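Local structure of iron Transport-associated domain protein (Bacillus anthracis, 4H8Q) at residues Met33-Val38 with Met54-Asn58; Asp75-Val79 with Val89-Glu93; Ala99-Val105 with Tyr118-Phe124. The protein carries heme-binding NEAT domains and, as an anthrax hemophore, extracts heme from methemoglobin, probably to scavenge it for iron transport. The protein carries 1 engineered substitution. All coordinates share one frame; numbering follows the deposited sequence.

Overall arrangement
All three contacts reach one antiparallel sheet closed into a barrel, with the heme at one end of it; contact 1 docks a loop on the sheet. Contact 1 and contact 3 both reach the heme, one through Met33 and Tyr36, the other through Val105, Tyr118 and Val120; their centres lie about 13 Å apart, and Met33 SD packs 3.9 Å from Val105 CG1. Contact 2, about 13 Å centre to centre from contact 1, begins on the neighbouring strand, 87-94, and pairs it with strand 72-82: Met54 N and Val90 O, 2.8 Å apart, probably share a hydrogen bond. The centres of contacts 2 and 3 are about 14 Å apart, and Phe92 CE1 packs 3.4 Å from Leu101 CD2.

Contact 1. Residues Met33-Val38 with Met54-Asn58; sequences MNTYVV and MTLKN. Engineered in segment 33-38: Thr35 (natural residue Gln). With HEM (protoporphyrin IX containing Fe), chain B.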
loop_
_atom_site.group_PDB
_atom_site.type_symbol
_atom_site.label_atom_id
_atom_site.label_comp_id
_atom_site.label_asym_id
_atom_site.label_seq_id
_atom_site.Cartn_x
_atom_site.Cartn_y
_atom_site.Cartn_z
ATOM N N MET A 33 -2.102 9.082 5.199
ATOM C CA MET A 33 -2.575 7.926 4.435
ATOM C C MET A 33 -2.717 6.686 5.310
ATOM O O MET A 33 -3.494 5.789 4.997
ATOM C CB MET A 33 -1.666 7.634 3.244
ATOM C CG MET A 33 -2.111 6.419 2.447
ATOM S SD MET A 33 -1.258 6.340 0.864
ATOM C CE MET A 33 -2.036 4.857 0.208
ATOM N N ASN A 34 -1.977 6.625 6.411
ATOM C CA ASN A 34 -1.975 5.432 7.233
ATOM C C ASN A 34 -3.370 5.105 7.761
ATOM O O ASN A 34 -3.686 3.949 8.062
ATOM C CB ASN A 34 -0.993 5.595 8.387
ATOM C CG ASN A 34 -0.657 4.288 9.042
ATOM O OD1 ASN A 34 -0.018 3.417 8.440
ATOM N ND2 ASN A 34 -1.079 4.135 10.293
ATOM N N THR A 35 -4.197 6.138 7.866
ATOM C CA THR A 35 -5.572 6.008 8.333
ATOM C C THR A 35 -6.438 5.197 7.363
ATOM O O THR A 35 -7.461 4.618 7.753
ATOM C CB THR A 35 -6.187 7.424 8.483
ATOM O OG1 THR A 35 -5.542 8.110 9.570
ATOM C CG2 THR A 35 -7.681 7.367 8.732
ATOM N N TYR A 36 -6.007 5.150 6.106
ATOM C CA TYR A 36 -6.832 4.636 5.013
ATOM C C TYR A 36 -6.325 3.318 4.454
ATOM O O TYR A 36 -6.711 2.909 3.363
ATOM C CB TYR A 36 -6.930 5.677 3.896
ATOM C CG TYR A 36 -7.615 6.934 4.366
ATOM C CD1 TYR A 36 -8.996 7.004 4.422
ATOM C CD2 TYR A 36 -6.880 8.031 4.795
ATOM C CE1 TYR A 36 -9.636 8.143 4.872
ATOM C CE2 TYR A 36 -7.506 9.178 5.246
ATOM C CZ TYR A 36 -8.888 9.224 5.285
ATOM O OH TYR A 36 -9.525 10.352 5.741
ATOM N N VAL A 37 -5.447 2.660 5.199
ATOM C CA VAL A 37 -4.994 1.328 4.827
ATOM C C VAL A 37 -5.237 0.375 5.987
ATOM O O VAL A 37 -5.336 0.795 7.145
ATOM C CB VAL A 37 -3.489 1.312 4.490
ATOM C CG1 VAL A 37 -3.189 2.305 3.398
ATOM C CG2 VAL A 37 -2.655 1.608 5.739
ATOM N N VAL A 38 -5.350 -0.910 5.680
ATOM C CA VAL A 38 -5.502 -1.909 6.723
ATOM C C VAL A 38 -4.188 -2.633 6.977
ATOM O O VAL A 38 -3.577 -3.166 6.062
ATOM C CB VAL A 38 -6.570 -2.940 6.358
ATOM C CG1 VAL A 38 -6.620 -4.042 7.416
ATOM C CG2 VAL A 38 -7.920 -2.264 6.189
ATOM N N MET A 54 -2.839 -5.375 -0.170
ATOM C CA MET A 54 -3.164 -4.356 0.823
ATOM C C MET A 54 -4.565 -3.815 0.589
ATOM O O MET A 54 -4.918 -3.480 -0.542
ATOM C CB MET A 54 -2.169 -3.202 0.696
ATOM C CG MET A 54 -2.381 -2.103 1.709
ATOM S SD MET A 54 -1.089 -0.862 1.565
ATOM C CE MET A 54 0.370 -1.853 1.850
ATOM N N THR A 55 -5.354 -3.721 1.655
ATOM C CA THR A 55 -6.690 -3.145 1.577
ATOM C C THR A 55 -6.661 -1.626 1.759
ATOM O O THR A 55 -6.086 -1.111 2.732
ATOM C CB THR A 55 -7.625 -3.769 2.631
ATOM O OG1 THR A 55 -7.746 -5.178 2.377
ATOM C CG2 THR A 55 -9.002 -3.121 2.579
ATOM N N LEU A 56 -7.274 -0.925 0.811
ATOM C CA LEU A 56 -7.460 0.522 0.894
ATOM C C LEU A 56 -8.879 0.820 1.354
ATOM O O LEU A 56 -9.849 0.271 0.809
ATOM C CB LEU A 56 -7.244 1.159 -0.477
ATOM C CG LEU A 56 -5.880 0.952 -1.139
ATOM C CD1 LEU A 56 -5.840 1.550 -2.529
ATOM C CD2 LEU A 56 -4.793 1.565 -0.280
ATOM N N LYS A 57 -9.000 1.682 2.358
ATOM C CA LYS A 57 -10.301 2.159 2.811
ATOM C C LYS A 57 -10.655 3.459 2.092
ATOM O O LYS A 57 -9.802 4.066 1.453
ATOM C CB LYS A 57 -10.287 2.348 4.325
ATOM C CG LYS A 57 -10.086 1.029 5.070
ATOM C CD LYS A 57 -9.205 1.174 6.301
ATOM C CE LYS A 57 -9.900 1.905 7.414
ATOM N NZ LYS A 57 -9.048 1.938 8.640
ATOM N N ASN A 58 -11.917 3.871 2.179
ATOM C CA ASN A 58 -12.403 5.005 1.392
ATOM C C ASN A 58 -11.939 4.929 -0.054
ATOM O O ASN A 58 -11.446 5.908 -0.625
ATOM C CB ASN A 58 -11.989 6.329 2.036
ATOM C CG ASN A 58 -12.769 6.616 3.300
ATOM O OD1 ASN A 58 -12.344 6.265 4.399
ATOM N ND2 ASN A 58 -13.934 7.225 3.144
HETATM C CHA HEM B . -1.796 15.734 3.786
HETATM C CHB HEM B . -6.357 16.652 5.170
HETATM C CHC HEM B . -7.888 12.549 3.046
HETATM C CHD HEM B . -3.264 11.324 2.177
HETATM C C1A HEM B . -2.899 16.335 4.332
HETATM C C2A HEM B . -2.916 17.606 5.032
HETATM C C3A HEM B . -4.176 17.840 5.412
HETATM C C4A HEM B . -5.004 16.747 4.959
HETATM C CMA HEM B . -4.696 19.067 6.192
HETATM C CAA HEM B . -1.679 18.500 5.305
HETATM C CBA HEM B . -0.771 17.812 6.325
HETATM C CGA HEM B . -1.477 17.542 7.637
HETATM O O1A HEM B . -2.176 18.451 8.150
HETATM O O2A HEM B . -1.336 16.425 8.202
HETATM C C1B HEM B . -7.151 15.614 4.737
HETATM C C2B HEM B . -8.562 15.482 5.009
HETATM C C3B HEM B . -8.992 14.362 4.434
HETATM C C4B HEM B . -7.868 13.732 3.762
HETATM C CMB HEM B . -9.411 16.467 5.848
HETATM C CAB HEM B . -10.450 13.855 4.489
HETATM C CBB HEM B . -10.758 12.660 3.996
HETATM C C1C HEM B . -6.768 11.842 2.652
HETATM C C2C HEM B . -6.761 10.518 2.057
HETATM C C3C HEM B . -5.490 10.177 1.812
HETATM C C4C HEM B . -4.637 11.274 2.245
HETATM C CMC HEM B . -8.022 9.672 1.749
HETATM C CAC HEM B . -5.008 8.854 1.181
HETATM C CBC HEM B . -3.724 8.720 0.851
HETATM C C1D HEM B . -2.481 12.401 2.521
HETATM C C2D HEM B . -1.053 12.425 2.347
HETATM C C3D HEM B . -0.594 13.781 2.844
HETATM C C4D HEM B . -1.792 14.461 3.270
HETATM C CMD HEM B . -0.168 11.305 1.783
HETATM C CAD HEM B . 0.849 14.317 2.871
HETATM C CBD HEM B . 1.379 14.302 4.297
HETATM C CGD HEM B . 1.354 12.920 4.886
HETATM O O1D HEM B . 1.878 11.952 4.259
HETATM O O2D HEM B . 0.817 12.793 6.017
HETATM N NA HEM B . -4.184 15.842 4.304
HETATM N NB HEM B . -6.756 14.527 3.973
HETATM N NC HEM B . -5.455 12.259 2.759
HETATM N ND HEM B . -2.889 13.620 3.067
HETATM FE FE HEM B . -4.842 14.169 3.320
HETATM O O HOH W 1 -6.556 1.592 9.469
HETATM O O HOH W 2 -4.294 -4.810 3.994
#
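With chi1 of -63°, CG of Tyr36 stands opposite its own carbonyl carbon, which sets the ring with a face to the heme and an edge to Asn58. Asn58 OD1 comes in at the ring edge, in its plane, 3.3 Å from Tyr36 CE1, while the amide is turned 77° from the ring. Heme methyl CMC lies over the centre of one ring face, and CG2 of the engineered Thr35 covers the rim of the opposite one. The tyrosine OH ends 3.1 Å from heme vinyl carbon CBB. The segment 33-38, in the loop ahead of strand 41-46, carries part of the NEAT heme pocket; Met33 lays its CG 3.2 Å from heme CBC. Beyond Tyr36 the loop joins strand 49-56 through a single bridge, Val37 with Leu56. Lys57 N donates to Tyr36 O at 2.8 Å, from above the carbonyl plane, and Val38 N to Thr55 O at 3.0 Å. Lys57, bent at its second and third torsions, folds its chain across Val38 CG2 and delivers NZ to Thr35 O at 3.2 Å; a water links the same NZ to Val37 O. On the inner side Val37 CG1 meets Leu56 CD2 at 4.1 Å, with Phe20 of strand 14-24 also against Val37.

Contact 2. Residues Asp75-Val79 with Val89-Glu93; sequences DAKVV and VVEFE
Strands 77-79 and 89-93 run antiparallel with their directions 132° apart, approaching to 4.6 Å, and Lys77 with Glu91 forms the hydrogen-bonded pair, Val78 with Val90 the non-hydrogen-bonded one. On one face the side chains of Lys77 and Glu91 lie alongside each other and point the same way, but the lysine turns a methylene, not its ammonium, to the carboxylate: Lys77 CD is 4.1 Å from Glu91 OE1, whereas Lys77 NZ stays 6.0 Å from that oxygen. The bend at the end of the lysine takes NZ back to a weak bond with Val78 O. Any attraction between the two charges is therefore probably modest. Val79 crosses Glu91 at about a right angle, its CG1 3.9 Å from Glu91 CB; its other branch, CG2, held between N and the carbonyl carbon by a chi1 of -66°, presses on Val89 CG1 at 3.6 Å.

This is the hairpin of strands 72-82 and 87-94, part of the antiparallel barrel of the NEAT domain. Glu91 N donates to Lys77 O at 2.8 Å; the return bond, from Lys77 N to Glu91 O, is longer and more bent, at 136°. Val79 N adds a third bond, to Val89 O. On the face opposite Lys77 and Glu91, Val78 CG2 only brushes Val90 CG1. Ala76 does more there: its methyl points at the partner strand and rests 3.8 Å from Val90 CB, and it also meets Phe92 CD2 obliquely to the ring. Phe65 of strand 62-69 packs against both Ala76 and Val90, while Leu56 of strand 49-56 adjoins Val90 and Met54 adjoins Phe92.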
loop_
_atom_site.group_PDB
_atom_site.type_symbol
_atom_site.label_atom_id
_atom_site.label_comp_id
_atom_site.label_asym_id
_atom_site.label_seq_id
_atom_site.Cartn_x
_atom_site.Cartn_y
_atom_site.Cartn_z
ATOM N N ASP A 75 1.295 1.417 -11.446
ATOM C CA ASP A 75 0.012 1.241 -10.787
ATOM C C ASP A 75 -0.078 -0.161 -10.187
ATOM O O ASP A 75 0.205 -1.159 -10.857
ATOM C CB ASP A 75 -1.145 1.466 -11.766
ATOM C CG ASP A 75 -1.176 2.882 -12.324
ATOM O OD1 ASP A 75 -1.104 3.033 -13.561
ATOM O OD2 ASP A 75 -1.281 3.843 -11.536
ATOM N N ALA A 76 -0.470 -0.244 -8.922
ATOM C CA ALA A 76 -0.683 -1.545 -8.304
ATOM C C ALA A 76 -1.920 -2.196 -8.908
ATOM O O ALA A 76 -2.902 -1.525 -9.216
ATOM C CB ALA A 76 -0.847 -1.402 -6.798
ATOM N N LYS A 77 -1.873 -3.513 -9.064
ATOM C CA LYS A 77 -3.007 -4.255 -9.602
ATOM C C LYS A 77 -4.176 -4.298 -8.629
ATOM O O LYS A 77 -4.001 -4.616 -7.453
ATOM C CB LYS A 77 -2.573 -5.690 -9.921
ATOM C CG LYS A 77 -3.678 -6.505 -10.576
ATOM C CD LYS A 77 -3.318 -7.981 -10.633
ATOM C CE LYS A 77 -4.317 -8.745 -11.496
ATOM N NZ LYS A 77 -5.736 -8.439 -11.138
ATOM N N VAL A 78 -5.380 -3.994 -9.105
ATOM C CA VAL A 78 -6.549 -4.144 -8.252
ATOM C C VAL A 78 -7.034 -5.583 -8.377
ATOM O O VAL A 78 -7.470 -6.007 -9.455
ATOM C CB VAL A 78 -7.676 -3.184 -8.645
ATOM C CG1 VAL A 78 -8.879 -3.384 -7.738
ATOM C CG2 VAL A 78 -7.173 -1.739 -8.573
ATOM N N VAL A 79 -6.937 -6.338 -7.290
ATOM C CA VAL A 79 -7.322 -7.751 -7.322
ATOM C C VAL A 79 -8.716 -8.012 -6.761
ATOM O O VAL A 79 -9.258 -9.107 -6.911
ATOM C CB VAL A 79 -6.284 -8.640 -6.605
ATOM C CG1 VAL A 79 -4.971 -8.616 -7.364
ATOM C CG2 VAL A 79 -6.079 -8.181 -5.163
ATOM N N VAL A 89 -8.698 -4.046 -2.787
ATOM C CA VAL A 89 -7.419 -4.661 -2.482
ATOM C C VAL A 89 -6.481 -4.463 -3.663
ATOM O O VAL A 89 -6.827 -4.769 -4.812
ATOM C CB VAL A 89 -7.572 -6.173 -2.176
ATOM C CG1 VAL A 89 -6.196 -6.794 -1.873
ATOM C CG2 VAL A 89 -8.509 -6.371 -1.007
ATOM N N VAL A 90 -5.293 -3.932 -3.383
ATOM C CA VAL A 90 -4.283 -3.730 -4.418
ATOM C C VAL A 90 -3.092 -4.637 -4.142
ATOM O O VAL A 90 -2.811 -4.987 -2.991
ATOM C CB VAL A 90 -3.842 -2.243 -4.538
ATOM C CG1 VAL A 90 -5.038 -1.356 -4.910
ATOM C CG2 VAL A 90 -3.192 -1.760 -3.242
ATOM N N GLU A 91 -2.400 -5.031 -5.200
ATOM C CA GLU A 91 -1.300 -5.978 -5.068
ATOM C C GLU A 91 -0.071 -5.445 -5.775
ATOM O O GLU A 91 -0.166 -4.895 -6.872
ATOM C CB GLU A 91 -1.712 -7.308 -5.690
ATOM C CG GLU A 91 -0.636 -8.362 -5.711
ATOM C CD GLU A 91 -1.085 -9.583 -6.496
ATOM O OE1 GLU A 91 -0.925 -9.583 -7.741
ATOM O OE2 GLU A 91 -1.615 -10.526 -5.868
ATOM N N PHE A 92 1.081 -5.597 -5.138
ATOM C CA PHE A 92 2.335 -5.116 -5.700
ATOM C C PHE A 92 3.486 -5.916 -5.124
ATOM O O PHE A 92 3.344 -6.587 -4.100
ATOM C CB PHE A 92 2.533 -3.616 -5.420
ATOM C CG PHE A 92 2.431 -3.247 -3.959
ATOM C CD1 PHE A 92 3.540 -3.325 -3.135
ATOM C CD2 PHE A 92 1.225 -2.828 -3.414
ATOM C CE1 PHE A 92 3.449 -2.985 -1.795
ATOM C CE2 PHE A 92 1.127 -2.485 -2.077
ATOM C CZ PHE A 92 2.245 -2.569 -1.266
ATOM N N GLU A 93 4.628 -5.845 -5.794
ATOM C CA GLU A 93 5.803 -6.589 -5.386
ATOM C C GLU A 93 6.619 -5.808 -4.373
ATOM O O GLU A 93 6.709 -4.576 -4.431
ATOM C CB GLU A 93 6.672 -6.892 -6.608
ATOM C CG GLU A 93 6.754 -8.350 -6.981
ATOM C CD GLU A 93 7.790 -8.600 -8.061
ATOM O OE1 GLU A 93 7.456 -8.427 -9.254
ATOM O OE2 GLU A 93 8.940 -8.954 -7.713
#

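Contact 3. Residues Ala99-Val105 with Tyr118-Phe124; sequences AKLNAKV and YDVQIQF. With HEM (protoporphyrin IX containing Fe), chain B.
Tyr118 pairs with Val105 through two backbone bonds, and its ring lies over the heme, with C3D 3.3 Å above the ring plane and over its centre. Val105 CG1 lies at the ring edge, near its plane, and is 4.0 Å from Tyr118 CB, which carries the ring. Tyr118 OH bonds to Tyr114 OH, which would restrain the end of the ring over the porphyrin. Asp119 turns to the other face of the sheet and takes the salt bridge of Lys104: NZ reaches the syn lone pair of OD2 at 2.6 Å, brought there by a bend at the last torsion (chi4 -65°) of an otherwise extended lysine. A water joins the same OD2 to Ala103 O. Val120 sets CG1 3.6 Å from heme CMD and CG2 3.9 Å from Ala103 CB. Gln121 lies beside Asn102, amide planes 89° apart, and its NE2 bonds weakly to Asn102 OD1 and also donates to Asp25 OD1, while its OE1 accepts from Lys26 N; Asn102 ND2 turns to Glu68. Ile122 shares two backbone bonds with Leu101. Gln123, bent at chi2, offers OE1 to Lys100 NZ at 3.0 Å, a lysine also salt-bridged to Glu28. Phe124 meets Leu101 CD2 at its ring edge. In the barrel strand 62-69 flanks segment 99-105 and strand 14-24 flanks segment 118-124, with Phe92 of strand 87-94 against Leu101 and Ile122.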
loop_
_atom_site.group_PDB
_atom_site.type_symbol
_atom_site.label_atom_id
_atom_site.label_comp_id
_atom_site.label_asym_id
_atom_site.label_seq_id
_atom_site.Cartn_x
_atom_site.Cartn_y
_atom_site.Cartn_z
ATOM N N ALA A 99 13.281 -2.748 4.034
ATOM C CA ALA A 99 13.567 -1.464 3.417
ATOM C C ALA A 99 12.272 -0.703 3.154
ATOM O O ALA A 99 11.225 -1.311 2.920
ATOM C CB ALA A 99 14.331 -1.660 2.121
ATOM N N LYS A 100 12.347 0.622 3.195
ATOM C CA LYS A 100 11.200 1.455 2.855
ATOM C C LYS A 100 10.868 1.287 1.381
ATOM O O LYS A 100 11.762 1.218 0.528
ATOM C CB LYS A 100 11.487 2.933 3.155
ATOM C CG LYS A 100 11.560 3.280 4.642
ATOM C CD LYS A 100 11.920 4.750 4.835
ATOM C CE LYS A 100 11.833 5.186 6.297
ATOM N NZ LYS A 100 12.849 4.513 7.164
ATOM N N LEU A 101 9.578 1.224 1.080
ATOM C CA LEU A 101 9.126 1.124 -0.299
ATOM C C LEU A 101 8.472 2.440 -0.671
ATOM O O LEU A 101 7.565 2.896 0.022
ATOM C CB LEU A 101 8.122 -0.022 -0.434
ATOM C CG LEU A 101 7.464 -0.194 -1.806
ATOM C CD1 LEU A 101 8.498 -0.507 -2.905
ATOM C CD2 LEU A 101 6.403 -1.278 -1.739
ATOM N N ASN A 102 8.950 3.073 -1.737
ATOM C CA ASN A 102 8.351 4.318 -2.195
ATOM C C ASN A 102 7.031 4.070 -2.900
ATOM O O ASN A 102 6.900 3.128 -3.683
ATOM C CB ASN A 102 9.288 5.063 -3.136
ATOM C CG ASN A 102 10.529 5.567 -2.439
ATOM O OD1 ASN A 102 10.468 6.050 -1.305
ATOM N ND2 ASN A 102 11.670 5.459 -3.116
ATOM N N ALA A 103 6.052 4.928 -2.629
ATOM C CA ALA A 103 4.758 4.823 -3.284
ATOM C C ALA A 103 4.215 6.214 -3.571
ATOM O O ALA A 103 4.731 7.213 -3.063
ATOM C CB ALA A 103 3.781 4.038 -2.416
ATOM N N LYS A 104 3.190 6.269 -4.406
ATOM C CA LYS A 104 2.542 7.521 -4.762
ATOM C C LYS A 104 1.052 7.291 -4.665
ATOM O O LYS A 104 0.558 6.191 -4.941
ATOM C CB LYS A 104 2.882 7.912 -6.197
ATOM C CG LYS A 104 4.322 8.372 -6.388
ATOM C CD LYS A 104 4.651 8.532 -7.862
ATOM C CE LYS A 104 6.032 9.144 -8.049
ATOM N NZ LYS A 104 6.078 10.540 -7.507
ATOM N N VAL A 105 0.329 8.329 -4.270
ATOM C CA VAL A 105 -1.119 8.228 -4.140
ATOM C C VAL A 105 -1.769 9.490 -4.702
ATOM O O VAL A 105 -1.232 10.591 -4.557
ATOM C CB VAL A 105 -1.538 7.975 -2.664
ATOM C CG1 VAL A 105 -1.191 9.180 -1.757
ATOM C CG2 VAL A 105 -3.015 7.613 -2.576
ATOM N N TYR A 118 0.531 12.722 -3.727
ATOM C CA TYR A 118 1.595 12.716 -2.736
ATOM C C TYR A 118 2.540 11.564 -2.967
ATOM O O TYR A 118 2.159 10.527 -3.522
ATOM C CB TYR A 118 1.027 12.510 -1.331
ATOM C CG TYR A 118 -0.008 13.500 -0.870
ATOM C CD1 TYR A 118 0.371 14.739 -0.376
ATOM C CD2 TYR A 118 -1.358 13.185 -0.892
ATOM C CE1 TYR A 118 -0.568 15.651 0.059
ATOM C CE2 TYR A 118 -2.314 14.102 -0.455
ATOM C CZ TYR A 118 -1.903 15.321 0.030
ATOM O OH TYR A 118 -2.839 16.232 0.466
ATOM N N ASP A 119 3.773 11.746 -2.506
ATOM C CA ASP A 119 4.692 10.647 -2.297
ATOM C C ASP A 119 4.590 10.163 -0.849
ATOM O O ASP A 119 4.401 10.960 0.065
ATOM C CB ASP A 119 6.124 11.113 -2.588
ATOM C CG ASP A 119 6.336 11.473 -4.047
ATOM O OD1 ASP A 119 6.764 12.609 -4.331
ATOM O OD2 ASP A 119 6.092 10.617 -4.913
ATOM N N VAL A 120 4.685 8.856 -0.635
ATOM C CA VAL A 120 4.787 8.308 0.710
ATOM C C VAL A 120 5.761 7.140 0.694
ATOM O O VAL A 120 6.164 6.667 -0.380
ATOM C CB VAL A 120 3.434 7.773 1.216
ATOM C CG1 VAL A 120 2.433 8.894 1.364
ATOM C CG2 VAL A 120 2.897 6.705 0.247
ATOM N N GLN A 121 6.147 6.685 1.882
ATOM C CA GLN A 121 6.908 5.449 2.009
ATOM C C GLN A 121 6.136 4.424 2.820
ATOM O O GLN A 121 5.461 4.762 3.790
ATOM C CB GLN A 121 8.270 5.689 2.665
ATOM C CG GLN A 121 9.305 6.287 1.731
ATOM C CD GLN A 121 9.143 7.777 1.581
ATOM O OE1 GLN A 121 9.187 8.507 2.571
ATOM N NE2 GLN A 121 8.954 8.244 0.352
ATOM N N ILE A 122 6.232 3.165 2.415
ATOM C CA ILE A 122 5.672 2.085 3.206
ATOM C C ILE A 122 6.805 1.396 3.950
ATOM O O ILE A 122 7.808 1.013 3.344
ATOM C CB ILE A 122 4.943 1.062 2.313
ATOM C CG1 ILE A 122 3.755 1.738 1.626
ATOM C CG2 ILE A 122 4.475 -0.127 3.148
ATOM C CD1 ILE A 122 3.165 0.949 0.442
ATOM N N GLN A 123 6.650 1.248 5.260
ATOM C CA GLN A 123 7.622 0.502 6.054
ATOM C C GLN A 123 6.951 -0.719 6.648
ATOM O O GLN A 123 6.040 -0.598 7.461
ATOM C CB GLN A 123 8.218 1.362 7.170
ATOM C CG GLN A 123 9.300 0.642 7.962
ATOM C CD GLN A 123 10.698 1.076 7.553
ATOM O OE1 GLN A 123 11.135 2.181 7.882
ATOM N NE2 GLN A 123 11.403 0.213 6.824
ATOM N N PHE A 124 7.399 -1.895 6.218
ATOM C CA PHE A 124 6.924 -3.151 6.774
ATOM C C PHE A 124 7.702 -3.462 8.040
ATOM O O PHE A 124 8.848 -3.023 8.197
ATOM C CB PHE A 124 7.100 -4.290 5.766
ATOM C CG PHE A 124 6.404 -4.046 4.455
ATOM C CD1 PHE A 124 7.098 -3.539 3.376
ATOM C CD2 PHE A 124 5.049 -4.319 4.315
ATOM C CE1 PHE A 124 6.464 -3.298 2.172
ATOM C CE2 PHE A 124 4.405 -4.086 3.109
ATOM C CZ PHE A 124 5.117 -3.580 2.040
HETATM C CHA HEM B . -1.796 15.734 3.786
HETATM C CHB HEM B . -6.357 16.652 5.170
HETATM C CHC HEM B . -7.888 12.549 3.046
HETATM C CHD HEM B . -3.264 11.324 2.177
HETATM C C1A HEM B . -2.899 16.335 4.332
HETATM C C2A HEM B . -2.916 17.606 5.032
HETATM C C3A HEM B . -4.176 17.840 5.412
HETATM C C4A HEM B . -5.004 16.747 4.959
HETATM C CMA HEM B . -4.696 19.067 6.192
HETATM C CAA HEM B . -1.679 18.500 5.305
HETATM C CBA HEM B . -0.771 17.812 6.325
HETATM C CGA HEM B . -1.477 17.542 7.637
HETATM O O1A HEM B . -2.176 18.451 8.150
HETATM O O2A HEM B . -1.336 16.425 8.202
HETATM C C1B HEM B . -7.151 15.614 4.737
HETATM C C2B HEM B . -8.562 15.482 5.009
HETATM C C3B HEM B . -8.992 14.362 4.434
HETATM C C4B HEM B . -7.868 13.732 3.762
HETATM C CMB HEM B . -9.411 16.467 5.848
HETATM C CAB HEM B . -10.450 13.855 4.489
HETATM C CBB HEM B . -10.758 12.660 3.996
HETATM C C1C HEM B . -6.768 11.842 2.652
HETATM C C2C HEM B . -6.761 10.518 2.057
HETATM C C3C HEM B . -5.490 10.177 1.812
HETATM C C4C HEM B . -4.637 11.274 2.245
HETATM C CMC HEM B . -8.022 9.672 1.749
HETATM C CAC HEM B . -5.008 8.854 1.181
HETATM C CBC HEM B . -3.724 8.720 0.851
HETATM C C1D HEM B . -2.481 12.401 2.521
HETATM C C2D HEM B . -1.053 12.425 2.347
HETATM C C3D HEM B . -0.594 13.781 2.844
HETATM C C4D HEM B . -1.792 14.461 3.270
HETATM C CMD HEM B . -0.168 11.305 1.783
HETATM C CAD HEM B . 0.849 14.317 2.871
HETATM C CBD HEM B . 1.379 14.302 4.297
HETATM C CGD HEM B . 1.354 12.920 4.886
HETATM O O1D HEM B . 1.878 11.952 4.259
HETATM O O2D HEM B . 0.817 12.793 6.017
HETATM N NA HEM B . -4.184 15.842 4.304
HETATM N NB HEM B . -6.756 14.527 3.973
HETATM N NC HEM B . -5.455 12.259 2.759
HETATM N ND HEM B . -2.889 13.620 3.067
HETATM FE FE HEM B . -4.842 14.169 3.320
HETATM O O HOH W 3 10.010 -2.042 5.264
HETATM O O HOH W 4 7.464 8.072 -3.540
#